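Local coordinates for Wss1p (PDB 5XBN), which cleaves DNA-binding proteins as a zinc metalloendopeptidase and takes part in the repair of DNA-protein cross-links, at residues Pro27-Lys38 against Phe64-Tyr73; Leu47-Leu58 against Met106-Leu114. All blocks are in the same frame, centred on the assembly; numbering follows the deposited sequence.

How the contacts relate
From the N terminus, the chain runs through the edge strand 29-33 and then into helices 41-54 and 56-62. It returns as strand 66-72, so contact 1 closes a beta-alpha-beta crossover whose connection is helical. Contact 2 starts within that connection, at 47-58. It closes over strands 66-72, 81-84 and 89-96 on reaching helix 106-118. The two loops therefore cross, since the segments alternate along the chain. Contact 1 ties the edge strand to the sheet. Contact 2 ties the crossover helices to the helix that carries the zinc ligands His115 and His119. The contacts touch where Ile48 packs against Leu69 and Val70.

Contact 1: Pro27-Lys38 against Phe64-Tyr73; sequences PHIQKVAVLQSK and FKVTNLVEFY
Val66 N donates to His28 O and opens a run of backbone hydrogen bonds between the parallel strands of 27-38 and 64-73. Gln30 N then gives to Val66 O, Leu69 N to Lys31 O, Ala33 N to Leu69 O, and Glu71 N to Ala33 O. The link from Lys31 N to Thr67 O is weak, at the corner where the second strand turns.

Side chains add polar bonds at both ends. Lys65 NZ donates to His28 ND1 at 3.0 Å, lying close to the ring plane. Pro27 CB covers one face of that ring. At the far end the Glu71 chain is extended, with CG anti to the backbone N (chi1 176°). This carries Glu71 OE1 to within 2.9 Å of Leu35 N, and the N-H comes from above the carboxylate plane. A water also donates to OE1 and to Leu35 O. Arg95 forms a salt bridge with Glu71 OE2, so both carboxylate oxygens are held.

Apolar contacts lie on both faces. Ile29 CG2 meets Leu69 CB at 4.0 Å, while Ala33 CB meets Val70 CG1 on the other face at 3.9 Å. Leu35 CD1 rests on Tyr73 CB at 3.7 Å.

The pair forms the two strands of a beta-alpha-beta crossover, connected by helices 41-54 and 56-62. Strand 66-72 pairs on with strand 89-96. Ile29 packs on Ala52 and Met59, Leu69 on Ile48, and both touch Met113 of helix 106-118.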
# COMPACT_ATOMS: atom_id res chain seq x y z
N PRO A 27 2.24 -13.32 3.32
CA PRO A 27 1.70 -14.49 2.61
C PRO A 27 0.60 -14.12 1.60
O PRO A 27 0.30 -14.89 0.69
CB PRO A 27 1.10 -15.35 3.74
CG PRO A 27 1.78 -14.88 4.98
CD PRO A 27 2.05 -13.43 4.78
N HIS A 28 0.02 -12.95 1.78
CA HIS A 28 -1.14 -12.55 1.00
C HIS A 28 -0.82 -11.61 -0.14
O HIS A 28 -1.72 -11.18 -0.86
CB HIS A 28 -2.17 -11.91 1.93
CG HIS A 28 -2.36 -12.69 3.19
ND1 HIS A 28 -2.95 -13.94 3.21
CD2 HIS A 28 -1.98 -12.44 4.47
CE1 HIS A 28 -2.95 -14.41 4.44
NE2 HIS A 28 -2.37 -13.52 5.23
N ILE A 29 0.46 -11.27 -0.29
CA ILE A 29 0.93 -10.52 -1.45
C ILE A 29 1.99 -11.35 -2.17
O ILE A 29 3.00 -11.70 -1.58
CB ILE A 29 1.53 -9.17 -1.04
CG1 ILE A 29 0.49 -8.36 -0.26
CG2 ILE A 29 2.05 -8.44 -2.29
CD1 ILE A 29 1.02 -7.06 0.34
N GLN A 30 1.77 -11.66 -3.43
CA GLN A 30 2.67 -12.60 -4.09
C GLN A 30 4.02 -11.97 -4.48
O GLN A 30 5.06 -12.62 -4.43
CB GLN A 30 2.00 -13.21 -5.31
CG GLN A 30 0.83 -14.09 -4.99
CD GLN A 30 0.17 -14.64 -6.24
OE1 GLN A 30 0.83 -15.21 -7.11
NE2 GLN A 30 -1.14 -14.46 -6.35
N LYS A 31 4.01 -10.70 -4.87
CA LYS A 31 5.22 -10.09 -5.41
C LYS A 31 5.21 -8.60 -5.15
O LYS A 31 4.16 -7.96 -5.30
CB LYS A 31 5.31 -10.35 -6.91
CG LYS A 31 6.54 -9.79 -7.60
CD LYS A 31 7.75 -10.67 -7.37
CE LYS A 31 8.84 -10.42 -8.40
NZ LYS A 31 9.38 -9.03 -8.35
N VAL A 32 6.36 -8.03 -4.77
CA VAL A 32 6.49 -6.58 -4.74
C VAL A 32 7.56 -6.15 -5.75
O VAL A 32 8.47 -6.91 -6.08
CB VAL A 32 6.84 -6.04 -3.34
CG1 VAL A 32 5.82 -6.52 -2.33
CG2 VAL A 32 8.23 -6.47 -2.93
N ALA A 33 7.44 -4.94 -6.26
CA ALA A 33 8.47 -4.40 -7.15
C ALA A 33 8.58 -2.90 -6.97
O ALA A 33 7.61 -2.26 -6.57
CB ALA A 33 8.16 -4.75 -8.60
N VAL A 34 9.74 -2.34 -7.27
CA VAL A 34 9.87 -0.88 -7.25
C VAL A 34 10.50 -0.40 -8.55
O VAL A 34 11.01 -1.20 -9.32
CB VAL A 34 10.69 -0.38 -6.04
CG1 VAL A 34 10.01 -0.78 -4.73
CG2 VAL A 34 12.12 -0.89 -6.09
N LEU A 35 10.46 0.91 -8.77
CA LEU A 35 11.02 1.52 -9.97
C LEU A 35 12.54 1.47 -9.93
O LEU A 35 13.16 2.12 -9.10
CB LEU A 35 10.52 2.96 -10.12
CG LEU A 35 9.02 3.08 -10.39
CD1 LEU A 35 8.58 4.52 -10.24
CD2 LEU A 35 8.68 2.57 -11.78
N GLN A 36 13.11 0.70 -10.84
CA GLN A 36 14.54 0.38 -10.80
C GLN A 36 15.45 1.53 -11.21
O GLN A 36 16.64 1.53 -10.91
CB GLN A 36 14.81 -0.83 -11.68
CG GLN A 36 14.26 -2.12 -11.15
CD GLN A 36 14.78 -2.41 -9.78
OE1 GLN A 36 15.99 -2.56 -9.59
NE2 GLN A 36 13.88 -2.49 -8.81
N SER A 37 14.90 2.52 -11.90
CA SER A 37 15.74 3.60 -12.42
C SER A 37 15.73 4.83 -11.51
O SER A 37 16.41 5.81 -11.78
CB SER A 37 15.30 3.97 -13.84
OG SER A 37 13.91 4.28 -13.88
N LYS A 38 14.96 4.77 -10.43
CA LYS A 38 14.86 5.88 -9.48
C LYS A 38 15.98 5.83 -8.45
O LYS A 38 16.49 4.76 -8.12
CB LYS A 38 13.50 5.86 -8.78
CG LYS A 38 12.31 6.08 -9.69
CD LYS A 38 12.33 7.44 -10.34
CE LYS A 38 11.23 7.56 -11.38
NZ LYS A 38 11.28 8.86 -12.09
N PHE A 64 -8.08 -10.55 2.35
CA PHE A 64 -7.58 -9.82 1.20
C PHE A 64 -6.39 -10.54 0.59
O PHE A 64 -5.51 -11.03 1.31
CB PHE A 64 -7.12 -8.41 1.59
CG PHE A 64 -8.23 -7.45 1.95
CD1 PHE A 64 -9.52 -7.61 1.46
CD2 PHE A 64 -7.96 -6.37 2.78
CE1 PHE A 64 -10.52 -6.70 1.80
CE2 PHE A 64 -8.94 -5.47 3.12
CZ PHE A 64 -10.22 -5.63 2.63
N LYS A 65 -6.36 -10.57 -0.74
CA LYS A 65 -5.21 -11.08 -1.50
C LYS A 65 -4.79 -10.05 -2.54
O LYS A 65 -5.64 -9.41 -3.14
CB LYS A 65 -5.55 -12.39 -2.21
CG LYS A 65 -5.84 -13.56 -1.26
CD LYS A 65 -4.57 -14.02 -0.54
CE LYS A 65 -4.84 -15.27 0.29
NZ LYS A 65 -3.60 -15.76 0.95
N VAL A 66 -3.48 -9.88 -2.73
CA VAL A 66 -2.93 -9.02 -3.79
C VAL A 66 -1.87 -9.81 -4.55
O VAL A 66 -1.05 -10.47 -3.93
CB VAL A 66 -2.32 -7.72 -3.23
CG1 VAL A 66 -1.61 -6.92 -4.34
CG2 VAL A 66 -3.40 -6.86 -2.57
N THR A 67 -1.88 -9.76 -5.88
CA THR A 67 -0.87 -10.50 -6.62
C THR A 67 0.41 -9.67 -6.69
O THR A 67 1.46 -10.12 -6.24
CB THR A 67 -1.35 -10.88 -8.03
OG1 THR A 67 -2.53 -11.70 -7.90
CG2 THR A 67 -0.27 -11.66 -8.76
N ASN A 68 0.31 -8.45 -7.22
CA ASN A 68 1.45 -7.54 -7.32
C ASN A 68 1.23 -6.26 -6.54
O ASN A 68 0.20 -5.61 -6.72
CB ASN A 68 1.71 -7.15 -8.78
CG ASN A 68 2.11 -8.33 -9.63
OD1 ASN A 68 3.20 -8.86 -9.50
ND2 ASN A 68 1.22 -8.73 -10.53
N LEU A 69 2.20 -5.89 -5.71
CA LEU A 69 2.22 -4.58 -5.07
C LEU A 69 3.43 -3.84 -5.59
O LEU A 69 4.55 -4.25 -5.33
CB LEU A 69 2.29 -4.70 -3.54
CG LEU A 69 2.46 -3.38 -2.79
CD1 LEU A 69 1.29 -2.46 -3.08
CD2 LEU A 69 2.61 -3.63 -1.29
N VAL A 70 3.23 -2.75 -6.32
CA VAL A 70 4.34 -2.13 -7.02
C VAL A 70 4.36 -0.61 -6.86
O VAL A 70 3.34 0.01 -6.57
CB VAL A 70 4.31 -2.49 -8.54
CG1 VAL A 70 4.36 -4.01 -8.76
CG2 VAL A 70 3.09 -1.91 -9.18
N GLU A 71 5.54 -0.03 -7.04
CA GLU A 71 5.70 1.43 -7.04
C GLU A 71 5.35 2.01 -8.41
O GLU A 71 5.66 1.40 -9.43
CB GLU A 71 7.14 1.80 -6.70
CG GLU A 71 7.41 3.29 -6.79
CD GLU A 71 8.86 3.64 -6.57
OE1 GLU A 71 9.72 2.74 -6.68
OE2 GLU A 71 9.13 4.82 -6.28
N PHE A 72 4.72 3.18 -8.44
CA PHE A 72 4.65 3.94 -9.69
C PHE A 72 4.87 5.40 -9.34
O PHE A 72 5.00 5.74 -8.16
CB PHE A 72 3.34 3.62 -10.48
CG PHE A 72 2.06 4.22 -9.93
CD1 PHE A 72 0.98 4.48 -10.78
CD2 PHE A 72 1.93 4.57 -8.60
CE1 PHE A 72 -0.22 5.01 -10.28
CE2 PHE A 72 0.76 5.12 -8.11
CZ PHE A 72 -0.32 5.34 -8.95
N TYR A 73 5.03 6.24 -10.35
CA TYR A 73 5.37 7.64 -10.15
C TYR A 73 4.77 8.44 -11.30
O TYR A 73 5.49 8.90 -12.18
CB TYR A 73 6.90 7.83 -10.08
CG TYR A 73 7.34 9.18 -9.58
CD1 TYR A 73 7.18 9.53 -8.25
CD2 TYR A 73 7.94 10.09 -10.44
CE1 TYR A 73 7.58 10.78 -7.79
CE2 TYR A 73 8.35 11.34 -9.98
CZ TYR A 73 8.16 11.67 -8.66
OH TYR A 73 8.57 12.91 -8.20
O HOH W 1 -1.90 -13.19 -3.24
O HOH W 2 12.47 3.00 -6.68

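Contact 2: Leu47-Leu58 against Met106-Leu114; sequences LIKEIAHKVSYL and MECIMGTML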
# COMPACT_ATOMS: atom_id res chain seq x y z
N LEU A 47 11.07 -0.11 1.79
CA LEU A 47 9.87 0.62 2.18
C LEU A 47 8.60 -0.12 1.77
O LEU A 47 7.71 -0.32 2.59
CB LEU A 47 9.90 2.03 1.59
CG LEU A 47 8.74 2.98 1.88
CD1 LEU A 47 8.49 3.09 3.37
CD2 LEU A 47 9.07 4.34 1.28
N ILE A 48 8.52 -0.55 0.51
CA ILE A 48 7.29 -1.21 0.07
C ILE A 48 7.16 -2.60 0.72
O ILE A 48 6.06 -3.07 0.99
CB ILE A 48 7.22 -1.32 -1.49
CG1 ILE A 48 5.75 -1.47 -1.95
CG2 ILE A 48 8.07 -2.45 -2.01
CD1 ILE A 48 5.55 -1.24 -3.45
N LYS A 49 8.29 -3.23 1.04
CA LYS A 49 8.23 -4.50 1.75
C LYS A 49 7.80 -4.30 3.19
O LYS A 49 7.17 -5.18 3.77
CB LYS A 49 9.58 -5.22 1.71
CG LYS A 49 9.87 -5.80 0.34
CD LYS A 49 11.13 -6.66 0.34
CE LYS A 49 11.34 -7.26 -1.05
NZ LYS A 49 12.43 -8.29 -1.09
N GLU A 50 8.16 -3.16 3.77
CA GLU A 50 7.74 -2.88 5.14
C GLU A 50 6.24 -2.59 5.15
O GLU A 50 5.54 -3.00 6.07
CB GLU A 50 8.52 -1.71 5.74
CG GLU A 50 8.20 -1.41 7.21
CD GLU A 50 8.55 -2.55 8.17
OE1 GLU A 50 9.37 -3.42 7.82
OE2 GLU A 50 8.02 -2.56 9.31
N ILE A 51 5.75 -1.89 4.14
CA ILE A 51 4.30 -1.68 4.00
C ILE A 51 3.59 -3.03 3.91
O ILE A 51 2.62 -3.30 4.63
CB ILE A 51 3.96 -0.85 2.74
CG1 ILE A 51 4.48 0.58 2.86
CG2 ILE A 51 2.43 -0.85 2.47
CD1 ILE A 51 3.66 1.46 3.78
N ALA A 52 4.11 -3.90 3.04
CA ALA A 52 3.55 -5.24 2.85
C ALA A 52 3.52 -6.03 4.15
O ALA A 52 2.54 -6.66 4.48
CB ALA A 52 4.35 -6.01 1.81
N HIS A 53 4.62 -5.99 4.89
CA HIS A 53 4.70 -6.68 6.17
C HIS A 53 3.70 -6.11 7.15
O HIS A 53 2.97 -6.86 7.82
CB HIS A 53 6.12 -6.56 6.74
CG HIS A 53 6.26 -7.09 8.13
ND1 HIS A 53 5.91 -8.38 8.47
CD2 HIS A 53 6.71 -6.51 9.26
CE1 HIS A 53 6.14 -8.57 9.76
NE2 HIS A 53 6.62 -7.45 10.26
N LYS A 54 3.65 -4.79 7.24
CA LYS A 54 2.84 -4.17 8.27
C LYS A 54 1.34 -4.43 8.07
O LYS A 54 0.61 -4.51 9.05
CB LYS A 54 3.10 -2.67 8.34
CG LYS A 54 4.41 -2.33 9.06
CD LYS A 54 4.63 -0.83 9.11
CE LYS A 54 4.39 -0.30 10.52
NZ LYS A 54 4.42 1.18 10.55
N VAL A 55 0.90 -4.58 6.81
CA VAL A 55 -0.54 -4.86 6.58
C VAL A 55 -0.90 -6.33 6.52
O VAL A 55 -2.03 -6.67 6.18
CB VAL A 55 -1.07 -4.24 5.25
CG1 VAL A 55 -1.05 -2.78 5.34
CG2 VAL A 55 -0.31 -4.76 4.02
N SER A 56 0.04 -7.20 6.85
CA SER A 56 -0.19 -8.63 6.67
C SER A 56 -1.34 -9.16 7.53
O SER A 56 -2.20 -9.94 7.09
CB SER A 56 1.10 -9.41 6.96
OG SER A 56 1.53 -9.21 8.30
N TYR A 57 -1.38 -8.71 8.78
CA TYR A 57 -2.37 -9.21 9.72
C TYR A 57 -3.78 -8.76 9.30
O TYR A 57 -4.73 -9.54 9.36
CB TYR A 57 -2.04 -8.72 11.13
CG TYR A 57 -2.76 -9.46 12.24
CD1 TYR A 57 -4.01 -9.05 12.67
CD2 TYR A 57 -2.17 -10.56 12.86
CE1 TYR A 57 -4.67 -9.72 13.70
CE2 TYR A 57 -2.82 -11.23 13.90
CZ TYR A 57 -4.07 -10.80 14.31
OH TYR A 57 -4.73 -11.45 15.33
N LEU A 58 -3.88 -7.50 8.90
CA LEU A 58 -5.15 -6.91 8.47
C LEU A 58 -5.67 -7.64 7.23
O LEU A 58 -6.85 -7.96 7.13
CB LEU A 58 -4.98 -5.41 8.19
CG LEU A 58 -6.23 -4.60 7.81
CD1 LEU A 58 -7.17 -4.46 8.99
CD2 LEU A 58 -5.85 -3.24 7.28
N MSE A 106 5.75 7.31 5.81
CA MSE A 106 5.14 6.00 5.95
C MSE A 106 3.64 6.07 6.23
O MSE A 106 2.87 5.25 5.71
CB MSE A 106 5.85 5.23 7.06
CG MSE A 106 5.22 3.90 7.38
SE MSE A 106 5.84 2.53 6.16
CE MSE A 106 7.50 2.11 7.08
N GLU A 107 3.24 7.03 7.05
CA GLU A 107 1.84 7.19 7.43
C GLU A 107 0.97 7.47 6.21
O GLU A 107 -0.12 6.92 6.08
CB GLU A 107 1.66 8.33 8.44
CG GLU A 107 2.69 8.35 9.55
CD GLU A 107 3.91 9.19 9.20
OE1 GLU A 107 4.95 8.60 8.83
OE2 GLU A 107 3.82 10.43 9.28
N CYS A 108 1.49 8.32 5.32
CA CYS A 108 0.81 8.71 4.09
C CYS A 108 0.67 7.53 3.14
O CYS A 108 -0.41 7.28 2.60
CB CYS A 108 1.56 9.83 3.38
SG CYS A 108 1.43 11.44 4.20
N ILE A 109 1.77 6.81 2.93
CA ILE A 109 1.76 5.63 2.08
C ILE A 109 0.82 4.55 2.64
O ILE A 109 0.07 3.94 1.90
CB ILE A 109 3.17 5.06 1.90
CG1 ILE A 109 4.09 6.13 1.32
CG2 ILE A 109 3.13 3.84 0.98
CD1 ILE A 109 5.55 5.74 1.29
N MSE A 110 0.85 4.32 3.95
CA MSE A 110 -0.03 3.31 4.54
C MSE A 110 -1.49 3.70 4.33
O MSE A 110 -2.35 2.83 4.14
CB MSE A 110 0.24 3.12 6.03
CG MSE A 110 -0.71 2.12 6.72
SE MSE A 110 -0.65 0.33 5.93
CE MSE A 110 1.31 0.26 6.03
N GLY A 111 -1.76 5.00 4.38
CA GLY A 111 -3.12 5.48 4.21
C GLY A 111 -3.60 5.16 2.82
O GLY A 111 -4.73 4.72 2.62
N THR A 112 -2.73 5.38 1.84
CA THR A 112 -3.04 5.04 0.46
C THR A 112 -3.16 3.54 0.26
O THR A 112 -4.03 3.06 -0.48
CB THR A 112 -1.97 5.61 -0.48
OG1 THR A 112 -2.04 7.04 -0.41
CG2 THR A 112 -2.21 5.16 -1.91
N MSE A 113 -2.30 2.77 0.93
CA MSE A 113 -2.40 1.32 0.85
C MSE A 113 -3.78 0.84 1.31
O MSE A 113 -4.40 0.01 0.65
CB MSE A 113 -1.32 0.64 1.68
CG MSE A 113 -1.37 -0.88 1.64
SE MSE A 113 -1.07 -1.64 -0.16
CE MSE A 113 -1.11 -3.54 0.29
N LEU A 114 -4.27 1.38 2.42
CA LEU A 114 -5.56 0.95 2.94
C LEU A 114 -6.71 1.39 2.02
O LEU A 114 -7.69 0.67 1.85
CB LEU A 114 -5.77 1.46 4.36
CG LEU A 114 -4.75 0.95 5.39
CD1 LEU A 114 -5.04 1.52 6.77
CD2 LEU A 114 -4.72 -0.56 5.44
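Ile51 fits as a knob among Met106, Ile109, Met110 and Met113 of the facing helix; Met106, Met110 and Met113 are selenomethionines. At its CB the side chain forks. Ile51 CG2 meets Met113 CG and, at 3.9 Å, Met110 CE. Ile51 CG1 lies beside the backbone N (chi1 -66°) and passes Ile109 CG2 at 4.0 Å. Ile51 CD1 bends round to sit 3.4 Å from Met106 SE. Ile51 CD1 also meets Met110 CE at 3.5 Å, a tight carbon pair. Cutting Ile51 back to an alanine is likely to open a gap among these four side chains, leaving the Met106 and Met110 ends freer to turn.

Met106 is a knob in return, among Leu47, Glu50, Ile51 and Lys54. Met106 CE lies 3.6 Å from Glu50 CG. Leu47 CD2 and Ile109 CD1 meet tip to tip at 3.8 Å. Beyond Ile51, Val55 CG1 makes a close contact of 3.2 Å with Met110 SE.

The segments of helices 41-54 and 106-118 cross at -56°, with their axes 10.8 Å apart. The contact is made by apolar groups, including the aliphatic part of Glu50. Cohesion here thus rests on burial and the fit of branched and flexible chains, just before the zinc-binding turn of helix 106-118.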